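Local coordinates for occlusion-derived virus envelope protein E66 (Autographa californica nucleopolyhedrovirus, PDB 3VSN), which cleaves chondroitin as a lyase in the envelope of the occlusion-derived virus and is essential for oral infection of the insect host, at residues S241-H246 against Y252-N257; F228-V231 against G236-V239. All coordinates share one frame; numbering follows the deposited sequence.

In the fold
Both contacts belong to the small mixed sheet 230-231, 236-238, 243-245, 249-250 in the polysaccharide lyase family 8 alpha-helical region. Interaction 1 is the buried one, its centre about 9 Å from the centre of the chain. Interaction 2 is partly buried and lies at an outer strand, its centre about 16 Å from the centre of the chain. They share a strand border: Ile244 O meets Gly236 N at 2.8 Å, a probable hydrogen bond. Their chemistry differs. Interaction 1 joins a strand to a helix through aromatic side chains and one water, and carries two active-site residues. Interaction 2 pairs a weakly bonded strand with its neighbour through a backbone bond and two bridging waters.

Interaction 1: residues S241-H246 against Y252-N257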
loop_
_atom_site.group_PDB
_atom_site.type_symbol
_atom_site.label_atom_id
_atom_site.label_comp_id
_atom_site.label_asym_id
_atom_site.label_seq_id
_atom_site.Cartn_x
_atom_site.Cartn_y
_atom_site.Cartn_z
ATOM N N SER A 241 10.470 -5.731 5.724
ATOM C CA SER A 241 9.142 -5.199 6.051
ATOM C C SER A 241 8.316 -4.754 4.841
ATOM O O SER A 241 7.875 -3.606 4.754
ATOM C CB SER A 241 9.235 -4.085 7.100
ATOM O OG SER A 241 9.509 -4.634 8.372
ATOM N N ILE A 242 8.133 -5.680 3.908
ATOM C CA ILE A 242 7.098 -5.572 2.887
ATOM C C ILE A 242 6.272 -6.849 3.005
ATOM O O ILE A 242 6.838 -7.941 3.140
ATOM C CB ILE A 242 7.692 -5.423 1.465
ATOM C CG1 ILE A 242 8.411 -4.072 1.307
ATOM C CG2 ILE A 242 6.624 -5.604 0.385
ATOM C CD1 ILE A 242 7.539 -2.840 1.466
ATOM N N TYR A 243 4.947 -6.717 2.980
ATOM C CA TYR A 243 4.095 -7.891 3.112
ATOM C C TYR A 243 3.877 -8.619 1.790
ATOM O O TYR A 243 3.429 -8.028 0.807
ATOM C CB TYR A 243 2.748 -7.599 3.795
ATOM C CG TYR A 243 2.139 -8.893 4.266
ATOM C CD1 TYR A 243 1.244 -9.605 3.463
ATOM C CD2 TYR A 243 2.530 -9.457 5.480
ATOM C CE1 TYR A 243 0.728 -10.824 3.879
ATOM C CE2 TYR A 243 2.017 -10.670 5.904
ATOM C CZ TYR A 243 1.122 -11.349 5.104
ATOM O OH TYR A 243 0.623 -12.560 5.527
ATOM N N ILE A 244 4.194 -9.910 1.792
ATOM C CA ILE A 244 4.062 -10.756 0.613
ATOM C C ILE A 244 2.930 -11.763 0.819
ATOM O O ILE A 244 2.874 -12.444 1.846
ATOM C CB ILE A 244 5.400 -11.476 0.288
ATOM C CG1 ILE A 244 6.532 -10.454 0.056
ATOM C CG2 ILE A 244 5.255 -12.435 -0.893
ATOM C CD1 ILE A 244 6.300 -9.454 -1.065
ATOM N N ASP A 245 2.022 -11.830 -0.153
ATOM C CA ASP A 245 0.913 -12.781 -0.133
ATOM C C ASP A 245 0.869 -13.522 -1.471
ATOM O O ASP A 245 1.544 -13.119 -2.423
ATOM C CB ASP A 245 -0.403 -12.041 0.119
ATOM C CG ASP A 245 -1.448 -12.901 0.823
ATOM O OD1 ASP A 245 -1.251 -14.124 0.978
ATOM O OD2 ASP A 245 -2.482 -12.336 1.227
ATOM N N HIS A 246 0.089 -14.603 -1.540
ATOM C CA HIS A 246 -0.018 -15.421 -2.756
ATOM C C HIS A 246 1.335 -15.884 -3.237
ATOM O O HIS A 246 1.629 -15.872 -4.436
ATOM C CB HIS A 246 -0.782 -14.670 -3.847
ATOM C CG HIS A 246 -2.264 -14.544 -3.578
ATOM N ND1 HIS A 246 -3.147 -14.224 -4.541
ATOM C CD2 HIS A 246 -3.007 -14.733 -2.410
ATOM C CE1 HIS A 246 -4.388 -14.190 -4.019
ATOM N NE2 HIS A 246 -4.300 -14.503 -2.715
ATOM N N TYR A 252 -0.853 -5.834 0.397
ATOM C CA TYR A 252 -1.133 -5.398 1.759
ATOM C C TYR A 252 -2.551 -5.697 2.248
ATOM O O TYR A 252 -2.867 -5.448 3.415
ATOM C CB TYR A 252 -0.796 -3.913 1.913
ATOM C CG TYR A 252 0.653 -3.690 2.280
ATOM C CD1 TYR A 252 1.679 -3.934 1.359
ATOM C CD2 TYR A 252 1.004 -3.256 3.557
ATOM C CE1 TYR A 252 3.011 -3.739 1.701
ATOM C CE2 TYR A 252 2.329 -3.060 3.906
ATOM C CZ TYR A 252 3.326 -3.298 2.978
ATOM O OH TYR A 252 4.640 -3.092 3.333
ATOM N N GLY A 253 -3.384 -6.248 1.364
ATOM C CA GLY A 253 -4.778 -6.565 1.685
ATOM C C GLY A 253 -4.971 -7.372 2.961
ATOM O O GLY A 253 -5.860 -7.070 3.759
ATOM N N TYR A 254 -4.137 -8.393 3.153
ATOM C CA TYR A 254 -4.185 -9.235 4.353
ATOM C C TYR A 254 -3.970 -8.431 5.635
ATOM O O TYR A 254 -4.686 -8.621 6.625
ATOM C CB TYR A 254 -3.149 -10.360 4.256
ATOM C CG TYR A 254 -3.197 -11.386 5.374
ATOM C CD1 TYR A 254 -4.220 -12.333 5.440
ATOM C CD2 TYR A 254 -2.204 -11.426 6.350
ATOM C CE1 TYR A 254 -4.259 -13.278 6.456
ATOM C CE2 TYR A 254 -2.230 -12.374 7.366
ATOM C CZ TYR A 254 -3.258 -13.298 7.414
ATOM O OH TYR A 254 -3.287 -14.239 8.426
ATOM N N LEU A 255 -2.982 -7.539 5.614
ATOM C CA LEU A 255 -2.702 -6.674 6.755
ATOM C C LEU A 255 -3.782 -5.621 6.957
ATOM O O LEU A 255 -4.214 -5.392 8.086
ATOM C CB LEU A 255 -1.332 -5.995 6.620
ATOM C CG LEU A 255 -0.065 -6.835 6.784
ATOM C CD1 LEU A 255 1.155 -5.923 6.776
ATOM C CD2 LEU A 255 -0.097 -7.664 8.060
ATOM N N ILE A 256 -4.211 -4.984 5.867
ATOM C CA ILE A 256 -5.220 -3.919 5.930
ATOM C C ILE A 256 -6.540 -4.407 6.538
ATOM O O ILE A 256 -7.132 -3.719 7.378
ATOM C CB ILE A 256 -5.456 -3.259 4.549
ATOM C CG1 ILE A 256 -4.234 -2.426 4.135
ATOM C CG2 ILE A 256 -6.703 -2.379 4.563
ATOM C CD1 ILE A 256 -4.222 -2.015 2.673
ATOM N N ASN A 257 -6.978 -5.598 6.129
ATOM C CA ASN A 257 -8.274 -6.141 6.551
ATOM C C ASN A 257 -8.383 -6.492 8.031
ATOM O O ASN A 257 -9.463 -6.386 8.614
ATOM C CB ASN A 257 -8.635 -7.375 5.720
ATOM C CG ASN A 257 -9.456 -7.032 4.502
ATOM O OD1 ASN A 257 -10.603 -6.592 4.611
ATOM N ND2 ASN A 257 -8.874 -7.229 3.324
HETATM O O HOH W 1 -2.470 -9.618 1.090
#
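Tyr243 carries this contact, touching Tyr252, Tyr254 and Leu255. Its ring runs near parallel to that of Tyr254, with planes 17° apart. The rings are slid past one another and barely overlap, their centroids being 5.6 Å apart. The phenol end does the touching: Tyr243 OH lies 3.2 Å from Tyr254 CD2. Leu255 covers one face of the Tyr243 ring in a CH-pi contact, with CG 4.3 Å from the ring centroid. Leu255 CD1 packs on Tyr243 CB. That same CB sits over the centre of the Tyr252 ring. Tyr243 CG is anti to the backbone N (chi1 -163°), which carries the ring past Leu255 to Tyr254. Tyr252 OH lies 3.5 Å from Ile242 CD1 and is hydrogen-bonded to Ala282 O.

No direct hydrogen bond crosses between the segments. One water makes the polar link: it donates to Asp245 OD2 at 2.7 Å and accepts from Tyr254 N at 2.9 Å. The bridge ties the carboxylate to the first turn of the helix. The other oxygen, Asp245 OD1, accepts from His246 N at 2.9 Å, met from above the carboxylate plane. Asp245 is thus gripped through both oxygens, next to the catalytic His246.

His246 is a proton acceptor of the lyase, as is Asn191, and Tyr254 the proton donor, so the contact forms part of the active site. Glu350, important for activity, holds His246 ND1. The side chain of Asp245 is about 7 Å from that of Glu350 and a little farther from that of Arg300, the transition-state stabiliser.

Farther out, Tyr254 rests on Ala189 and Met193 of helix 189-205, and Leu255 on Leu279 of helix 276-284. Strand 243-245 lies between strands 236-238 and 249-250 and runs at 111° to the helical residues 253-257.

Interaction 2: residues F228-V231 against G236-V239; sequences FPYV and GLHV
Leu237, Val231 and Tyr230 bury the most surface here. Val231 N donates to Leu237 O at 2.8 Å, with an N-H...O angle of 160°. The same carbonyl oxygen takes a CA-H...O contact from Tyr230 CA at 3.2 Å. A second such contact runs from His238 CA to Val231 O. Val231 pairs with His238 in a parallel bridge.

Tyr230 and Leu237 lie side by side and point the same way, with CE1 of the ring 3.9 Å from Leu237 CD2. Leu237 CG stands anti to the backbone N (chi1 -172°), and its CD2 branch meets the tyrosine. The ring edge of Tyr230 also meets His238 O. Val231 CG2 lies 3.5 Å from Leu237 O and 3.9 Å from Gly236 C. The backbone angles of Gly236 suit a residue without a side chain.

Two waters extend the pairing. One joins Pro229 O to Leu237 N; the other donates to Val231 O at 2.9 Å and accepts from Val239 N.

Phe228 follows helix 217-225 and packs on Tyr254 and Leu255 of helix 253-258. Leu237 rests on Ala282 of helix 276-284, while strand 236-238 continues the sheet to strand 243-245.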
loop_
_atom_site.group_PDB
_atom_site.type_symbol
_atom_site.label_atom_id
_atom_site.label_comp_id
_atom_site.label_asym_id
_atom_site.label_seq_id
_atom_site.Cartn_x
_atom_site.Cartn_y
_atom_site.Cartn_z
ATOM N N PHE A 228 3.591 -12.670 13.109
ATOM C CA PHE A 228 4.251 -11.993 11.983
ATOM C C PHE A 228 5.777 -11.958 12.108
ATOM O O PHE A 228 6.380 -10.881 12.094
ATOM C CB PHE A 228 3.654 -10.598 11.743
ATOM C CG PHE A 228 2.249 -10.633 11.207
ATOM C CD1 PHE A 228 2.003 -11.015 9.892
ATOM C CD2 PHE A 228 1.169 -10.305 12.021
ATOM C CE1 PHE A 228 0.709 -11.063 9.396
ATOM C CE2 PHE A 228 -0.126 -10.351 11.530
ATOM C CZ PHE A 228 -0.357 -10.728 10.216
ATOM N N PRO A 229 6.409 -13.144 12.227
ATOM C CA PRO A 229 7.871 -13.162 12.229
ATOM C C PRO A 229 8.371 -12.771 10.842
ATOM O O PRO A 229 7.639 -12.928 9.863
ATOM C CB PRO A 229 8.197 -14.632 12.506
ATOM C CG PRO A 229 7.031 -15.384 11.946
ATOM C CD PRO A 229 5.840 -14.507 12.220
ATOM N N TYR A 230 9.588 -12.247 10.754
ATOM C CA TYR A 230 10.196 -12.014 9.447
ATOM C C TYR A 230 10.399 -13.354 8.744
ATOM O O TYR A 230 10.823 -14.330 9.367
ATOM C CB TYR A 230 11.533 -11.282 9.575
ATOM C CG TYR A 230 11.449 -9.910 10.200
ATOM C CD1 TYR A 230 10.897 -8.832 9.500
ATOM C CD2 TYR A 230 11.938 -9.682 11.485
ATOM C CE1 TYR A 230 10.830 -7.570 10.070
ATOM C CE2 TYR A 230 11.875 -8.424 12.064
ATOM C CZ TYR A 230 11.321 -7.374 11.353
ATOM O OH TYR A 230 11.256 -6.126 11.925
ATOM N N VAL A 231 10.063 -13.402 7.457
ATOM C CA VAL A 231 10.307 -14.588 6.635
ATOM C C VAL A 231 11.249 -14.210 5.492
ATOM O O VAL A 231 11.359 -13.034 5.148
ATOM C CB VAL A 231 8.994 -15.223 6.099
ATOM C CG1 VAL A 231 8.091 -15.654 7.250
ATOM C CG2 VAL A 231 8.249 -14.281 5.160
ATOM N N GLY A 236 4.040 -13.795 4.033
ATOM C CA GLY A 236 4.363 -13.199 5.315
ATOM C C GLY A 236 5.131 -11.902 5.204
ATOM O O GLY A 236 5.304 -11.347 4.113
ATOM N N LEU A 237 5.576 -11.413 6.354
ATOM C CA LEU A 237 6.362 -10.193 6.420
ATOM C C LEU A 237 7.800 -10.508 6.046
ATOM O O LEU A 237 8.510 -11.175 6.799
ATOM C CB LEU A 237 6.292 -9.609 7.832
ATOM C CG LEU A 237 6.891 -8.226 8.064
ATOM C CD1 LEU A 237 6.077 -7.163 7.337
ATOM C CD2 LEU A 237 6.941 -7.946 9.555
ATOM N N HIS A 238 8.232 -10.039 4.880
ATOM C CA HIS A 238 9.611 -10.259 4.452
ATOM C C HIS A 238 10.575 -9.466 5.292
ATOM O O HIS A 238 10.171 -8.527 5.983
ATOM C CB HIS A 238 9.768 -10.005 2.954
ATOM C CG HIS A 238 9.443 -11.211 2.099
ATOM N ND1 HIS A 238 8.410 -12.036 2.369
ATOM C CD2 HIS A 238 10.052 -11.709 0.948
ATOM C CE1 HIS A 238 8.370 -13.017 1.446
ATOM N NE2 HIS A 238 9.370 -12.813 0.575
ATOM N N VAL A 239 11.854 -9.844 5.251
ATOM C CA VAL A 239 12.862 -9.304 6.176
ATOM C C VAL A 239 12.999 -7.783 6.153
ATOM O O VAL A 239 13.391 -7.184 7.156
ATOM C CB VAL A 239 14.262 -9.948 5.983
ATOM C CG1 VAL A 239 14.234 -11.429 6.343
ATOM C CG2 VAL A 239 14.786 -9.728 4.568
HETATM O O HOH W 2 5.157 -12.853 8.730
HETATM O O HOH W 3 12.630 -11.711 2.906
#